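PDB 5Y7Q: fanconi-associated nuclease 1 homolog from Pseudomonas aeruginosa, which belongs to the FAN1 family of nucleases and joins helix-turn-helix, SAP and VRR-NUC regions in one mostly helical chain. Local coordinates for residues A457-L462 with H507-F512. Residues are numbered along the deposited sequence; the frame is centred on the assembly and turned at random.
Sequences ACLGRL and HLRAWF
The guanidinium of Arg509 reaches across to Leu459 and is gripped by two acids next to 457-462. NH1 forms a salt bridge with Glu456, and NH2 forms one with Glu463. The contact is a helix-helix packing: helix 505-517 lies in the VRR-NUC region, and the C-terminal part of helix 452-460, running on to Leu462, packs against it. The closest CA atoms across the two segments are those of Leu459 and Arg509, 7.0 Å apart. With chi1 at 168°, CG of Arg509 points opposite the backbone N; the chain then bends at chi2 and chi3, carrying the guanidinium to Leu459. There CB of Leu459 comes up to the rim of the guanidinium, about level with it. The two carboxylates probably hold the guanidinium's orientation and offset its positive charge.

The rest is apolar. Leu459 places CD2 at the edge of the Phe512 ring, 3.9 Å from CD2 of that ring. Phe512 also packs edge-to-face with Phe415, and Leu414 of helix 409-418 touches it as well. Leu462 splits its two methyls. CD2 touches CD1 of Leu508 at 3.8 Å, and these two side chains meet at about a right angle. CD1 rests on the helix backbone, 3.6 Å from the N of Arg509 and 3.8 Å from the CB of Arg509.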
# COMPACT_ATOMS: atom_id res chain seq x y z
N ALA A 457 23.68 12.96 12.49
CA ALA A 457 24.71 11.97 12.77
C ALA A 457 24.96 11.12 11.53
O ALA A 457 26.06 11.18 10.96
CB ALA A 457 24.30 11.10 13.96
N CYS A 458 23.96 10.35 11.07
CA CYS A 458 24.18 9.37 10.01
C CYS A 458 24.68 10.03 8.74
O CYS A 458 25.72 9.64 8.19
CB CYS A 458 22.90 8.59 9.73
SG CYS A 458 22.52 7.25 10.90
N LEU A 459 23.96 11.04 8.26
CA LEU A 459 24.39 11.78 7.08
C LEU A 459 25.78 12.36 7.25
O LEU A 459 26.54 12.48 6.28
CB LEU A 459 23.40 12.89 6.77
CG LEU A 459 21.99 12.44 6.47
CD1 LEU A 459 21.17 13.67 6.21
CD2 LEU A 459 22.00 11.50 5.27
N GLY A 460 26.13 12.73 8.49
CA GLY A 460 27.46 13.24 8.77
C GLY A 460 28.56 12.32 8.29
O GLY A 460 29.58 12.80 7.79
N ARG A 461 28.36 11.00 8.39
CA ARG A 461 29.42 10.08 7.98
C ARG A 461 29.82 10.28 6.52
O ARG A 461 30.84 9.72 6.10
CB ARG A 461 29.02 8.62 8.19
CG ARG A 461 28.34 8.33 9.52
CD ARG A 461 28.25 6.83 9.81
NE ARG A 461 29.38 6.39 10.63
CZ ARG A 461 29.41 5.25 11.32
NH1 ARG A 461 28.36 4.43 11.31
NH2 ARG A 461 30.49 4.95 12.04
N LEU A 462 29.05 11.05 5.75
CA LEU A 462 29.43 11.38 4.38
C LEU A 462 30.58 12.40 4.33
O LEU A 462 31.30 12.44 3.33
CB LEU A 462 28.22 11.91 3.62
CG LEU A 462 27.01 11.03 3.30
CD1 LEU A 462 25.86 11.89 2.80
CD2 LEU A 462 27.34 9.98 2.26
N HIS A 507 27.16 14.41 -3.87
CA HIS A 507 25.95 13.99 -4.56
C HIS A 507 25.06 13.15 -3.66
O HIS A 507 23.83 13.32 -3.65
CB HIS A 507 26.29 13.21 -5.83
CG HIS A 507 26.96 14.03 -6.88
ND1 HIS A 507 27.43 13.50 -8.06
CD2 HIS A 507 27.27 15.35 -6.91
CE1 HIS A 507 27.98 14.45 -8.78
NE2 HIS A 507 27.90 15.59 -8.11
N LEU A 508 25.65 12.23 -2.90
CA LEU A 508 24.86 11.42 -1.98
C LEU A 508 24.12 12.31 -1.00
O LEU A 508 22.92 12.14 -0.79
CB LEU A 508 25.74 10.44 -1.22
CG LEU A 508 26.11 9.19 -2.01
CD1 LEU A 508 26.56 8.15 -1.03
CD2 LEU A 508 24.95 8.72 -2.80
N ARG A 509 24.82 13.27 -0.41
CA ARG A 509 24.15 14.19 0.49
C ARG A 509 23.03 14.93 -0.22
O ARG A 509 21.92 15.05 0.32
CB ARG A 509 25.15 15.17 1.10
CG ARG A 509 24.51 16.32 1.81
CD ARG A 509 25.34 16.71 2.99
NE ARG A 509 24.96 15.96 4.18
CZ ARG A 509 25.47 16.20 5.39
NH1 ARG A 509 25.07 15.49 6.43
NH2 ARG A 509 26.38 17.16 5.55
N ALA A 510 23.28 15.44 -1.43
CA ALA A 510 22.24 16.18 -2.14
C ALA A 510 20.98 15.33 -2.31
O ALA A 510 19.88 15.72 -1.90
CB ALA A 510 22.78 16.67 -3.48
N TRP A 511 21.14 14.14 -2.90
CA TRP A 511 20.00 13.25 -3.08
C TRP A 511 19.31 12.95 -1.76
O TRP A 511 18.09 13.04 -1.65
CB TRP A 511 20.45 11.95 -3.75
CG TRP A 511 21.00 12.17 -5.09
CD1 TRP A 511 20.65 13.15 -5.99
CD2 TRP A 511 22.05 11.44 -5.70
NE1 TRP A 511 21.41 13.05 -7.13
CE2 TRP A 511 22.29 12.01 -6.98
CE3 TRP A 511 22.83 10.35 -5.30
CZ2 TRP A 511 23.25 11.52 -7.85
CZ3 TRP A 511 23.79 9.87 -6.17
CH2 TRP A 511 24.00 10.46 -7.43
N PHE A 512 20.09 12.59 -0.73
CA PHE A 512 19.51 12.14 0.53
C PHE A 512 18.67 13.24 1.19
O PHE A 512 17.59 12.98 1.73
CB PHE A 512 20.61 11.66 1.47
CG PHE A 512 21.26 10.38 1.02
CD1 PHE A 512 20.80 9.71 -0.12
CD2 PHE A 512 22.30 9.82 1.74
CE1 PHE A 512 21.39 8.53 -0.55
CE2 PHE A 512 22.88 8.63 1.32
CZ PHE A 512 22.43 7.98 0.17